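Local coordinates for HydG protein (Carboxydothermus hydrogenoformans, PDB 4RTB) that serves as a radical SAM maturase for [FeFe]-hydrogenase, producing carbon monoxide and cyanide, and carries a [4Fe-4S] cluster and S-adenosylmethionine, at residues A[70-75]-A[302-307]; A[63-68]-A[310-315]; A[335-340]-A[385-390]; A[164-169]-A[193-198]. All coordinates share one frame; numbering follows the deposited sequence.

Three of the four contacts lie on the helical outside of the radical SAM barrel opposite contact 4. From the N terminus, helix 62-70 supplies contact 2, and the turn into helix 74-91 supplies contact 1. Both meet helix 303-316, contact 2 further along it than contact 1, so the loop closed by contact 1 nests inside that of contact 2. Contact 4 is nested within both and closes a short loop between two successive barrel helices, about 42 Å from contact 1 between centres. Contact 3 follows in series, joining helix 330-339 to the segment that leads into strand 388-390. It touches contacts 1 and 2, because helices 303-316 and 330-339 pack side by side.

Contact 1 of 4, residues A[70-75]-A[302-307]; sequences ANDTEE and SDHKFK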
loop_
_atom_site.group_PDB
_atom_site.type_symbol
_atom_site.label_atom_id
_atom_site.label_comp_id
_atom_site.label_asym_id
_atom_site.label_seq_id
_atom_site.Cartn_x
_atom_site.Cartn_y
_atom_site.Cartn_z
ATOM N N ALA A 70 -11.020 -14.100 -12.841
ATOM C CA ALA A 70 -10.668 -15.416 -13.363
ATOM C C ALA A 70 -10.648 -15.483 -14.890
ATOM O O ALA A 70 -9.813 -16.175 -15.474
ATOM C CB ALA A 70 -11.628 -16.462 -12.810
ATOM N N ASN A 71 -11.563 -14.759 -15.531
ATOM C CA ASN A 71 -11.737 -14.848 -16.979
ATOM C C ASN A 71 -11.135 -13.672 -17.744
ATOM O O ASN A 71 -11.407 -12.515 -17.432
ATOM C CB ASN A 71 -13.224 -14.959 -17.318
ATOM C CG ASN A 71 -13.873 -16.180 -16.697
ATOM O OD1 ASN A 71 -14.045 -17.207 -17.354
ATOM N ND2 ASN A 71 -14.237 -16.075 -15.424
ATOM N N ASP A 72 -10.331 -13.978 -18.759
ATOM C CA ASP A 72 -9.706 -12.943 -19.577
ATOM C C ASP A 72 -10.324 -12.852 -20.973
ATOM O O ASP A 72 -9.982 -13.632 -21.862
ATOM C CB ASP A 72 -8.197 -13.191 -19.701
ATOM C CG ASP A 72 -7.462 -13.004 -18.388
ATOM O OD1 ASP A 72 -6.312 -13.477 -18.274
ATOM O OD2 ASP A 72 -8.032 -12.384 -17.466
ATOM N N THR A 73 -11.236 -11.903 -21.161
ATOM C CA THR A 73 -11.784 -11.620 -22.486
ATOM C C THR A 73 -11.581 -10.144 -22.812
ATOM O O THR A 73 -11.478 -9.317 -21.908
ATOM C CB THR A 73 -13.284 -11.970 -22.586
ATOM O OG1 THR A 73 -14.073 -10.853 -22.162
ATOM C CG2 THR A 73 -13.620 -13.186 -21.733
ATOM N N GLU A 74 -11.524 -9.816 -24.099
ATOM C CA GLU A 74 -11.250 -8.447 -24.532
ATOM C C GLU A 74 -12.266 -7.450 -23.983
ATOM O O GLU A 74 -11.898 -6.461 -23.340
ATOM C CB GLU A 74 -11.223 -8.369 -26.059
ATOM N N GLU A 75 -13.544 -7.721 -24.232
ATOM C CA GLU A 75 -14.622 -6.840 -23.793
ATOM C C GLU A 75 -14.587 -6.640 -22.284
ATOM O O GLU A 75 -14.559 -5.507 -21.800
ATOM C CB GLU A 75 -15.983 -7.402 -24.213
ATOM N N SER A 302 0.770 -12.403 -13.765
ATOM C CA SER A 302 0.995 -11.682 -15.011
ATOM C C SER A 302 0.625 -10.212 -14.853
ATOM O O SER A 302 -0.218 -9.859 -14.027
ATOM C CB SER A 302 0.202 -12.313 -16.158
ATOM O OG SER A 302 -1.190 -12.070 -16.025
ATOM N N ASP A 303 1.279 -9.363 -15.642
ATOM C CA ASP A 303 1.040 -7.922 -15.620
ATOM C C ASP A 303 -0.427 -7.597 -15.848
ATOM O O ASP A 303 -1.011 -6.760 -15.150
ATOM C CB ASP A 303 1.893 -7.223 -16.680
ATOM C CG ASP A 303 3.327 -7.028 -16.237
ATOM O OD1 ASP A 303 3.539 -6.538 -15.109
ATOM O OD2 ASP A 303 4.242 -7.366 -17.014
ATOM N N HIS A 304 -1.014 -8.267 -16.833
ATOM C CA HIS A 304 -2.423 -8.094 -17.146
ATOM C C HIS A 304 -3.299 -8.420 -15.940
ATOM O O HIS A 304 -4.145 -7.618 -15.534
ATOM C CB HIS A 304 -2.814 -8.975 -18.332
ATOM C CG HIS A 304 -4.216 -8.760 -18.798
ATOM N ND1 HIS A 304 -4.590 -7.661 -19.542
ATOM C CD2 HIS A 304 -5.339 -9.493 -18.616
ATOM C CE1 HIS A 304 -5.883 -7.731 -19.805
ATOM N NE2 HIS A 304 -6.361 -8.833 -19.254
ATOM N N LYS A 305 -3.083 -9.600 -15.369
ATOM C CA LYS A 305 -3.856 -10.035 -14.215
ATOM C C LYS A 305 -3.647 -9.091 -13.036
ATOM O O LYS A 305 -4.581 -8.817 -12.294
ATOM C CB LYS A 305 -3.488 -11.468 -13.827
ATOM C CG LYS A 305 -4.661 -12.438 -13.892
ATOM C CD LYS A 305 -4.262 -13.750 -14.548
ATOM C CE LYS A 305 -5.412 -14.750 -14.533
ATOM N NZ LYS A 305 -6.651 -14.196 -15.149
ATOM N N PHE A 306 -2.429 -8.584 -12.882
ATOM C CA PHE A 306 -2.125 -7.601 -11.846
ATOM C C PHE A 306 -2.996 -6.353 -11.999
ATOM O O PHE A 306 -3.658 -5.909 -11.044
ATOM C CB PHE A 306 -0.646 -7.217 -11.898
ATOM C CG PHE A 306 -0.125 -6.631 -10.620
ATOM C CD1 PHE A 306 -0.611 -7.063 -9.397
ATOM C CD2 PHE A 306 0.851 -5.648 -10.639
ATOM C CE1 PHE A 306 -0.132 -6.529 -8.216
ATOM C CE2 PHE A 306 1.333 -5.107 -9.465
ATOM C CZ PHE A 306 0.841 -5.548 -8.249
ATOM N N LYS A 307 -2.988 -5.797 -13.211
ATOM C CA LYS A 307 -3.830 -4.652 -13.542
ATOM C C LYS A 307 -5.287 -4.972 -13.218
ATOM O O LYS A 307 -6.028 -4.118 -12.723
ATOM C CB LYS A 307 -3.663 -4.272 -15.017
ATOM C CG LYS A 307 -2.274 -3.734 -15.358
ATOM C CD LYS A 307 -1.805 -4.153 -16.754
ATOM C CE LYS A 307 -2.513 -3.392 -17.865
ATOM N NZ LYS A 307 -1.932 -3.716 -19.204
#
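Asp72 and Lys305 form a surface salt bridge between the turn that separates helices 62-70 and 74-91 and the first turn of helix 303-316, one of the outer helices of the radical SAM barrel. The two side chains cross at about a right angle. Lys305, bent twice along its chain, swings its ammonium group round to the carboxylate, and NZ lies 3.2 Å from Asp72 OD1, a long and weak hydrogen bond strengthened by charge. NZ is similarly placed toward OD2, but the position of that oxygen is less certain. Lys308, one turn further along the helix, also pairs with this carboxylate, through the less certain OD2. Lys305 also makes a cation-pi contact with Phe69, and Ala70 O is 3.7 Å from its NZ. Asp72 CA and Lys305 CA, the nearest such pair, are 8.5 Å apart, a distance that a long, flexible lysine can span.

The imidazole of His304 swings away from the backbone N (chi1 -175°) and runs past Asp72 in the opposite direction, its plane turned 86° from the carboxylate. Histidine suits the place because its flat ring lays a carbon edge near Asp72, with CD2 4.1 Å from Asp72 CG, while NE2 is hydrogen-bonded to Asp77 on helix 74-91. Both helix starts are capped by hydroxyl side chains: Thr73 OG1 accepts from Leu76 N, and Ser302 OG accepts from Lys305 N at 3.2 Å, with an N-H...O angle of 158°.

Contact 2 of 4, residues A[63-68]-A[310-315]; sequences IEAGIA and VALLRI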
loop_
_atom_site.group_PDB
_atom_site.type_symbol
_atom_site.label_atom_id
_atom_site.label_comp_id
_atom_site.label_asym_id
_atom_site.label_seq_id
_atom_site.Cartn_x
_atom_site.Cartn_y
_atom_site.Cartn_z
ATOM N N ILE A 63 -18.757 -12.752 -5.850
ATOM C CA ILE A 63 -18.734 -13.792 -6.871
ATOM C C ILE A 63 -18.408 -13.232 -8.256
ATOM O O ILE A 63 -17.516 -13.735 -8.948
ATOM C CB ILE A 63 -20.092 -14.538 -6.936
ATOM C CG1 ILE A 63 -20.487 -15.086 -5.558
ATOM C CG2 ILE A 63 -20.048 -15.656 -7.967
ATOM C CD1 ILE A 63 -21.402 -14.172 -4.758
ATOM N N GLU A 64 -19.124 -12.181 -8.647
ATOM C CA GLU A 64 -18.960 -11.586 -9.969
ATOM C C GLU A 64 -17.585 -10.940 -10.121
ATOM O O GLU A 64 -17.038 -10.879 -11.222
ATOM C CB GLU A 64 -20.065 -10.559 -10.231
ATOM C CG GLU A 64 -21.412 -10.945 -9.631
ATOM C CD GLU A 64 -22.581 -10.225 -10.276
ATOM O OE1 GLU A 64 -23.149 -9.310 -9.641
ATOM O OE2 GLU A 64 -22.941 -10.586 -11.416
ATOM N N ALA A 65 -17.039 -10.452 -9.014
ATOM C CA ALA A 65 -15.671 -9.950 -8.994
ATOM C C ALA A 65 -14.702 -11.097 -9.252
ATOM O O ALA A 65 -13.733 -10.957 -10.006
ATOM C CB ALA A 65 -15.362 -9.278 -7.664
ATOM N N GLY A 66 -14.983 -12.235 -8.620
ATOM C CA GLY A 66 -14.178 -13.429 -8.795
ATOM C C GLY A 66 -14.140 -13.878 -10.241
ATOM O O GLY A 66 -13.076 -14.172 -10.789
ATOM N N ILE A 67 -15.317 -13.926 -10.859
ATOM C CA ILE A 67 -15.435 -14.241 -12.277
ATOM C C ILE A 67 -14.693 -13.212 -13.127
ATOM O O ILE A 67 -14.014 -13.562 -14.093
ATOM C CB ILE A 67 -16.912 -14.299 -12.704
ATOM C CG1 ILE A 67 -17.654 -15.349 -11.875
ATOM C CG2 ILE A 67 -17.035 -14.597 -14.190
ATOM C CD1 ILE A 67 -19.149 -15.136 -11.824
ATOM N N ALA A 68 -14.819 -11.942 -12.748
ATOM C CA ALA A 68 -14.175 -10.849 -13.469
ATOM C C ALA A 68 -12.662 -11.012 -13.477
ATOM O O ALA A 68 -11.995 -10.678 -14.457
ATOM C CB ALA A 68 -14.558 -9.509 -12.859
ATOM N N VAL A 310 -5.713 -4.627 -9.296
ATOM C CA VAL A 310 -5.821 -3.247 -8.815
ATOM C C VAL A 310 -7.107 -2.593 -9.327
ATOM O O VAL A 310 -7.677 -1.716 -8.665
ATOM C CB VAL A 310 -4.593 -2.381 -9.217
ATOM C CG1 VAL A 310 -3.342 -3.239 -9.307
ATOM C CG2 VAL A 310 -4.832 -1.635 -10.524
ATOM N N ALA A 311 -7.577 -3.041 -10.489
ATOM C CA ALA A 311 -8.808 -2.514 -11.063
ATOM C C ALA A 311 -9.999 -2.961 -10.235
ATOM O O ALA A 311 -10.807 -2.141 -9.795
ATOM C CB ALA A 311 -8.964 -2.964 -12.504
ATOM N N LEU A 312 -10.098 -4.271 -10.028
ATOM C CA LEU A 312 -11.174 -4.850 -9.236
ATOM C C LEU A 312 -11.187 -4.313 -7.810
ATOM O O LEU A 312 -12.242 -4.052 -7.251
ATOM C CB LEU A 312 -11.058 -6.370 -9.224
ATOM C CG LEU A 312 -11.643 -7.039 -10.464
ATOM C CD1 LEU A 312 -11.134 -8.456 -10.596
ATOM C CD2 LEU A 312 -13.161 -7.018 -10.389
ATOM N N LEU A 313 -10.008 -4.149 -7.226
ATOM C CA LEU A 313 -9.900 -3.577 -5.893
ATOM C C LEU A 313 -10.380 -2.131 -5.877
ATOM O O LEU A 313 -11.097 -1.722 -4.963
ATOM C CB LEU A 313 -8.463 -3.667 -5.387
ATOM C CG LEU A 313 -8.115 -4.956 -4.643
ATOM C CD1 LEU A 313 -6.714 -5.402 -4.992
ATOM C CD2 LEU A 313 -8.252 -4.754 -3.142
ATOM N N ARG A 314 -9.993 -1.361 -6.890
ATOM C CA ARG A 314 -10.436 0.026 -6.974
ATOM C C ARG A 314 -11.955 0.132 -7.127
ATOM O O ARG A 314 -12.588 0.989 -6.507
ATOM C CB ARG A 314 -9.748 0.752 -8.133
ATOM C CG ARG A 314 -10.309 2.145 -8.430
ATOM C CD ARG A 314 -9.737 3.238 -7.523
ATOM N NE ARG A 314 -10.088 3.068 -6.116
ATOM C CZ ARG A 314 -9.201 2.916 -5.139
ATOM N NH1 ARG A 314 -7.904 2.922 -5.411
ATOM N NH2 ARG A 314 -9.611 2.764 -3.888
ATOM N N ILE A 315 -12.540 -0.744 -7.938
ATOM C CA ILE A 315 -13.970 -0.663 -8.214
ATOM C C ILE A 315 -14.799 -1.253 -7.066
ATOM O O ILE A 315 -15.941 -0.852 -6.852
ATOM C CB ILE A 315 -14.324 -1.360 -9.565
ATOM C CG1 ILE A 315 -15.745 -1.003 -10.020
ATOM C CG2 ILE A 315 -14.126 -2.864 -9.484
ATOM C CD1 ILE A 315 -16.797 -2.061 -9.711
#
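A buried helix-helix contact brings Ala65 and Ala68 of helix 62-70 against Leu312 of helix 303-316. The two alanines are one helical turn apart, and a single branched side chain covers both. Leu312 directs its CB toward helix 62-70. Its CG stands anti to the carbonyl carbon (chi1 -82°), beside the backbone N, and this sends both methyl groups onto the neighbouring helix. CD2 is the methyl that meets the alanine side chains: it lies 3.8 Å from Ala68 CB and 4.2 Å from Ala65 CB. CD1 instead rests on backbone, 3.7 Å from Ala65 O and 4.1 Å from Ala68 C.

Small residues matter here because their single methyl groups let the helices come close, with Ala65 CA and Leu312 CA 6.8 Å apart. Leucine suits the other side because its forked end can touch methyl groups with one branch and main chain with the other. Helix 303-316 belongs to the ring of helices outside the parallel strands of the radical SAM (beta/alpha)8 barrel, whereas helix 62-70 precedes the first barrel strand, 95-105, so the contact applies an N-terminal helix to the barrel's outer layer. Leu312 has further apolar neighbours in Leu80 of helix 74-91 and Leu261 of helix 257-275, which places it where several helices converge. No hydrogen bond crosses between the two segments; the side chains that meet are all apolar. A polar link is nevertheless made nearby: Lys308, one turn before Leu312, donates from NZ to Ala68 O.

Contact 3 of 4, residues A[335-340]-A[385-390]; sequences ELVELG and KGFLPS
The ring of Phe387 packs on Val337 where helix 330-339 of the radical SAM barrel meets the segment entering strand 388-390, a strand that pairs with the first barrel strand, 95-105. The main interaction is a CH-pi contact. Val337 CG1 lies 3.8 Å from the Phe387 ring centroid and only 12° off the ring normal, so the methyl sits squarely over one face. Placing CG1 anti to the backbone N (chi1 176°) carries it over the ring, and the beta-branched valine offers a compact methyl. Ile96 of strand 95-105 touches both residues and extends this apolar patch. Phenylalanine suits its place because its flat ring offers faces to the methyl and to a carbonyl, and an edge to Glu338.

Van der Waals packing at that edge comes from Glu338 CG, near the ring plane and 3.7 Å from Phe387 CZ; the two side chains cross at about a right angle. Glutamate suits this border position: its aliphatic part meets the ring while its carboxylate extends beyond it, in a long, weak ion pair with Arg85.

Backbone covers the other side. Gly386 turns the chain with a positive phi, a conformation easy for glycine, and Lys385 O lies over the ring centre, 4.0 Å above its plane, opposite Val337 CG1.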
loop_
_atom_site.group_PDB
_atom_site.type_symbol
_atom_site.label_atom_id
_atom_site.label_comp_id
_atom_site.label_asym_id
_atom_site.label_seq_id
_atom_site.Cartn_x
_atom_site.Cartn_y
_atom_site.Cartn_z
ATOM N N GLU A 335 0.487 3.071 -15.204
ATOM C CA GLU A 335 -0.754 2.442 -15.656
ATOM C C GLU A 335 -1.571 2.017 -14.436
ATOM O O GLU A 335 -2.787 2.216 -14.386
ATOM C CB GLU A 335 -0.478 1.233 -16.559
ATOM C CG GLU A 335 -0.931 1.419 -18.009
ATOM C CD GLU A 335 -1.324 0.112 -18.686
ATOM O OE1 GLU A 335 -0.450 -0.763 -18.865
ATOM O OE2 GLU A 335 -2.515 -0.037 -19.040
ATOM N N LEU A 336 -0.890 1.439 -13.451
ATOM C CA LEU A 336 -1.529 1.025 -12.209
ATOM C C LEU A 336 -2.047 2.244 -11.456
ATOM O O LEU A 336 -3.110 2.188 -10.834
ATOM C CB LEU A 336 -0.557 0.225 -11.340
ATOM C CG LEU A 336 -0.039 -1.073 -11.965
ATOM C CD1 LEU A 336 1.074 -1.679 -11.125
ATOM C CD2 LEU A 336 -1.172 -2.069 -12.166
ATOM N N VAL A 337 -1.303 3.345 -11.516
ATOM C CA VAL A 337 -1.788 4.590 -10.930
ATOM C C VAL A 337 -3.067 5.034 -11.652
ATOM O O VAL A 337 -4.021 5.477 -11.009
ATOM C CB VAL A 337 -0.723 5.712 -10.981
ATOM C CG1 VAL A 337 -1.294 7.015 -10.448
ATOM C CG2 VAL A 337 0.512 5.308 -10.183
ATOM N N GLU A 338 -3.089 4.893 -12.977
ATOM C CA GLU A 338 -4.289 5.186 -13.769
ATOM C C GLU A 338 -5.484 4.330 -13.339
ATOM O O GLU A 338 -6.618 4.812 -13.293
ATOM C CB GLU A 338 -4.026 4.964 -15.268
ATOM C CG GLU A 338 -3.509 6.175 -16.043
ATOM C CD GLU A 338 -3.120 5.831 -17.480
ATOM O OE1 GLU A 338 -3.985 5.350 -18.246
ATOM O OE2 GLU A 338 -1.941 6.040 -17.842
ATOM N N LEU A 339 -5.222 3.062 -13.025
ATOM C CA LEU A 339 -6.297 2.096 -12.810
ATOM C C LEU A 339 -6.796 1.959 -11.367
ATOM O O LEU A 339 -7.794 1.276 -11.129
ATOM C CB LEU A 339 -5.863 0.718 -13.315
ATOM C CG LEU A 339 -6.293 0.350 -14.736
ATOM C CD1 LEU A 339 -5.467 1.098 -15.766
ATOM C CD2 LEU A 339 -6.199 -1.148 -14.954
ATOM N N GLY A 340 -6.123 2.583 -10.403
ATOM C CA GLY A 340 -6.624 2.545 -9.038
ATOM C C GLY A 340 -5.673 2.884 -7.902
ATOM O O GLY A 340 -6.105 3.350 -6.846
ATOM N N LYS A 385 3.072 12.537 -16.993
ATOM C CA LYS A 385 1.945 11.642 -17.255
ATOM C C LYS A 385 0.641 12.246 -16.728
ATOM O O LYS A 385 -0.400 11.585 -16.707
ATOM C CB LYS A 385 2.187 10.260 -16.633
ATOM C CG LYS A 385 3.521 9.635 -17.019
ATOM C CD LYS A 385 3.409 8.143 -17.306
ATOM C CE LYS A 385 4.762 7.553 -17.690
ATOM N NZ LYS A 385 4.719 6.067 -17.814
ATOM N N GLY A 386 0.713 13.505 -16.300
ATOM C CA GLY A 386 -0.467 14.259 -15.916
ATOM C C GLY A 386 -0.924 14.051 -14.486
ATOM O O GLY A 386 -2.042 14.423 -14.126
ATOM N N PHE A 387 -0.054 13.469 -13.666
ATOM C CA PHE A 387 -0.401 13.124 -12.289
ATOM C C PHE A 387 0.017 14.194 -11.280
ATOM O O PHE A 387 0.955 14.957 -11.516
ATOM C CB PHE A 387 0.232 11.783 -11.910
ATOM C CG PHE A 387 -0.354 10.608 -12.638
ATOM C CD1 PHE A 387 0.459 9.580 -13.085
ATOM C CD2 PHE A 387 -1.720 10.525 -12.865
ATOM C CE1 PHE A 387 -0.077 8.491 -13.753
ATOM C CE2 PHE A 387 -2.261 9.438 -13.533
ATOM C CZ PHE A 387 -1.438 8.421 -13.977
ATOM N N LEU A 388 -0.691 14.234 -10.154
ATOM C CA LEU A 388 -0.408 15.185 -9.083
ATOM C C LEU A 388 0.254 14.476 -7.901
ATOM O O LEU A 388 -0.414 13.771 -7.141
ATOM C CB LEU A 388 -1.697 15.877 -8.629
ATOM C CG LEU A 388 -1.667 17.284 -8.017
ATOM C CD1 LEU A 388 -2.644 17.360 -6.853
ATOM C CD2 LEU A 388 -0.272 17.715 -7.576
ATOM N N PRO A 389 1.574 14.660 -7.746
ATOM C CA PRO A 389 2.317 14.077 -6.625
ATOM C C PRO A 389 1.990 14.795 -5.325
ATOM O O PRO A 389 1.912 16.024 -5.317
ATOM C CB PRO A 389 3.784 14.294 -7.015
ATOM C CG PRO A 389 3.764 14.657 -8.473
ATOM C CD PRO A 389 2.465 15.359 -8.684
ATOM N N SER A 390 1.808 14.043 -4.245
ATOM C CA SER A 390 1.425 14.642 -2.974
ATOM C C SER A 390 2.233 14.083 -1.813
ATOM O O SER A 390 2.834 13.013 -1.909
ATOM C CB SER A 390 -0.065 14.432 -2.717
ATOM O OG SER A 390 -0.659 13.745 -3.800
#

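Contact 4 of 4, residues A[164-169]-A[193-198]; sequences YLEEII and YERLKK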
loop_
_atom_site.group_PDB
_atom_site.type_symbol
_atom_site.label_atom_id
_atom_site.label_comp_id
_atom_site.label_asym_id
_atom_site.label_seq_id
_atom_site.Cartn_x
_atom_site.Cartn_y
_atom_site.Cartn_z
ATOM N N TYR A 164 11.901 -0.171 21.706
ATOM C CA TYR A 164 12.690 0.382 20.609
ATOM C C TYR A 164 11.967 1.534 19.900
ATOM O O TYR A 164 12.507 2.637 19.755
ATOM C CB TYR A 164 13.015 -0.746 19.626
ATOM C CG TYR A 164 13.913 -0.385 18.470
ATOM C CD1 TYR A 164 13.410 -0.307 17.177
ATOM C CD2 TYR A 164 15.268 -0.151 18.661
ATOM C CE1 TYR A 164 14.226 0.008 16.110
ATOM C CE2 TYR A 164 16.095 0.166 17.598
ATOM C CZ TYR A 164 15.567 0.240 16.324
ATOM O OH TYR A 164 16.381 0.559 15.259
ATOM N N LEU A 165 10.735 1.271 19.481
ATOM C CA LEU A 165 9.914 2.275 18.818
ATOM C C LEU A 165 9.484 3.371 19.786
ATOM O O LEU A 165 9.333 4.529 19.395
ATOM C CB LEU A 165 8.681 1.626 18.183
ATOM C CG LEU A 165 8.928 0.745 16.958
ATOM C CD1 LEU A 165 7.634 0.107 16.482
ATOM C CD2 LEU A 165 9.563 1.558 15.845
ATOM N N GLU A 166 9.290 3.003 21.050
ATOM C CA GLU A 166 8.888 3.967 22.070
ATOM C C GLU A 166 9.959 5.026 22.264
ATOM O O GLU A 166 9.662 6.145 22.682
ATOM C CB GLU A 166 8.592 3.271 23.399
ATOM C CG GLU A 166 7.122 2.952 23.606
ATOM C CD GLU A 166 6.900 1.888 24.661
ATOM O OE1 GLU A 166 7.898 1.327 25.160
ATOM O OE2 GLU A 166 5.727 1.610 24.988
ATOM N N GLU A 167 11.204 4.674 21.963
ATOM C CA GLU A 167 12.269 5.668 22.006
ATOM C C GLU A 167 12.517 6.318 20.645
ATOM O O GLU A 167 12.879 7.492 20.572
ATOM C CB GLU A 167 13.566 5.051 22.530
ATOM C CG GLU A 167 13.849 5.384 23.988
ATOM C CD GLU A 167 15.333 5.444 24.296
ATOM O OE1 GLU A 167 16.141 5.064 23.421
ATOM O OE2 GLU A 167 15.692 5.878 25.412
ATOM N N ILE A 168 12.311 5.568 19.566
ATOM C CA ILE A 168 12.684 6.061 18.240
ATOM C C ILE A 168 11.640 6.972 17.578
ATOM O O ILE A 168 11.989 8.027 17.045
ATOM C CB ILE A 168 13.004 4.884 17.297
ATOM C CG1 ILE A 168 14.392 4.332 17.633
ATOM C CG2 ILE A 168 12.933 5.312 15.836
ATOM C CD1 ILE A 168 15.019 3.517 16.535
ATOM N N ILE A 169 10.370 6.581 17.617
ATOM C CA ILE A 169 9.331 7.336 16.913
ATOM C C ILE A 169 9.160 8.787 17.403
ATOM O O ILE A 169 9.160 9.708 16.577
ATOM C CB ILE A 169 7.971 6.600 16.975
ATOM C CG1 ILE A 169 8.010 5.359 16.080
ATOM C CG2 ILE A 169 6.838 7.519 16.549
ATOM C CD1 ILE A 169 6.722 4.581 16.055
ATOM N N TYR A 193 -0.748 -2.797 21.321
ATOM C CA TYR A 193 -1.386 -1.802 20.471
ATOM C C TYR A 193 -1.775 -0.569 21.280
ATOM O O TYR A 193 -1.746 0.548 20.765
ATOM C CB TYR A 193 -2.606 -2.397 19.769
ATOM C CG TYR A 193 -2.253 -3.367 18.666
ATOM C CD1 TYR A 193 -1.254 -3.069 17.750
ATOM C CD2 TYR A 193 -2.909 -4.583 18.548
ATOM C CE1 TYR A 193 -0.924 -3.950 16.739
ATOM C CE2 TYR A 193 -2.586 -5.472 17.541
ATOM C CZ TYR A 193 -1.593 -5.151 16.639
ATOM O OH TYR A 193 -1.268 -6.034 15.636
ATOM N N GLU A 194 -2.138 -0.773 22.544
ATOM C CA GLU A 194 -2.369 0.350 23.445
ATOM C C GLU A 194 -1.083 1.143 23.639
ATOM O O GLU A 194 -1.113 2.363 23.806
ATOM C CB GLU A 194 -2.903 -0.126 24.796
ATOM C CG GLU A 194 -4.414 -0.280 24.849
ATOM N N ARG A 195 0.047 0.445 23.617
ATOM C CA ARG A 195 1.343 1.098 23.734
ATOM C C ARG A 195 1.662 1.857 22.453
ATOM O O ARG A 195 2.243 2.942 22.495
ATOM C CB ARG A 195 2.446 0.077 24.043
ATOM C CG ARG A 195 2.413 -0.474 25.467
ATOM C CD ARG A 195 3.499 -1.520 25.703
ATOM N NE ARG A 195 4.844 -0.950 25.667
ATOM C CZ ARG A 195 5.962 -1.666 25.754
ATOM N NH1 ARG A 195 7.145 -1.064 25.713
ATOM N NH2 ARG A 195 5.901 -2.986 25.879
ATOM N N LEU A 196 1.267 1.288 21.319
ATOM C CA LEU A 196 1.580 1.873 20.020
ATOM C C LEU A 196 0.750 3.126 19.749
ATOM O O LEU A 196 1.255 4.097 19.188
ATOM C CB LEU A 196 1.364 0.849 18.905
ATOM C CG LEU A 196 2.082 1.166 17.591
ATOM C CD1 LEU A 196 3.586 1.222 17.815
ATOM C CD2 LEU A 196 1.733 0.149 16.514
ATOM N N LYS A 197 -0.517 3.100 20.157
ATOM C CA LYS A 197 -1.409 4.244 19.984
ATOM C C LYS A 197 -0.868 5.490 20.693
ATOM O O LYS A 197 -1.138 6.616 20.269
ATOM C CB LYS A 197 -2.814 3.907 20.496
ATOM C CG LYS A 197 -3.872 4.957 20.184
ATOM N N LYS A 198 -0.097 5.286 21.761
ATOM C CA LYS A 198 0.510 6.393 22.498
ATOM C C LYS A 198 1.661 7.038 21.730
ATOM O O LYS A 198 2.064 8.163 22.032
ATOM C CB LYS A 198 1.014 5.919 23.864
ATOM C CG LYS A 198 -0.080 5.593 24.873
#
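Arg195 runs out nearly straight from its helix and then bends at chi3 (67°), which turns its guanidinium side-on to Glu166, whose own chain is extended beyond CG. The side chains cross at about a right angle, and their charged ends form a bidentate salt bridge. NH1 donates to Glu166 OE1 at 2.6 Å, and NE donates to Glu166 OE2 at 2.8 Å. Both oxygens are met on their syn side and lie close to the guanidinium plane, yet the two flat groups are twisted 39° apart, so the nitrogens stand out of the carboxylate plane. Two separate bonds restrict rotation of either group, and arginine suits the place because NE and NH1 can each give an N-H to a different carboxylate oxygen.

Behind the polar pair is a looser apolar contact, with Leu165 CD1 4.4 Å from Leu196 CD1. Both leucines are buried, where apolar side chains fit.

The contact joins helix 158-175 to helix 190-197, the successive outer helices that flank strand 180-184 in the radical SAM barrel. Leu165 continues inward onto Leu151 of strand 148-153, and its side chain is about 4 Å from that of Met153, which binds S-adenosylmethionine.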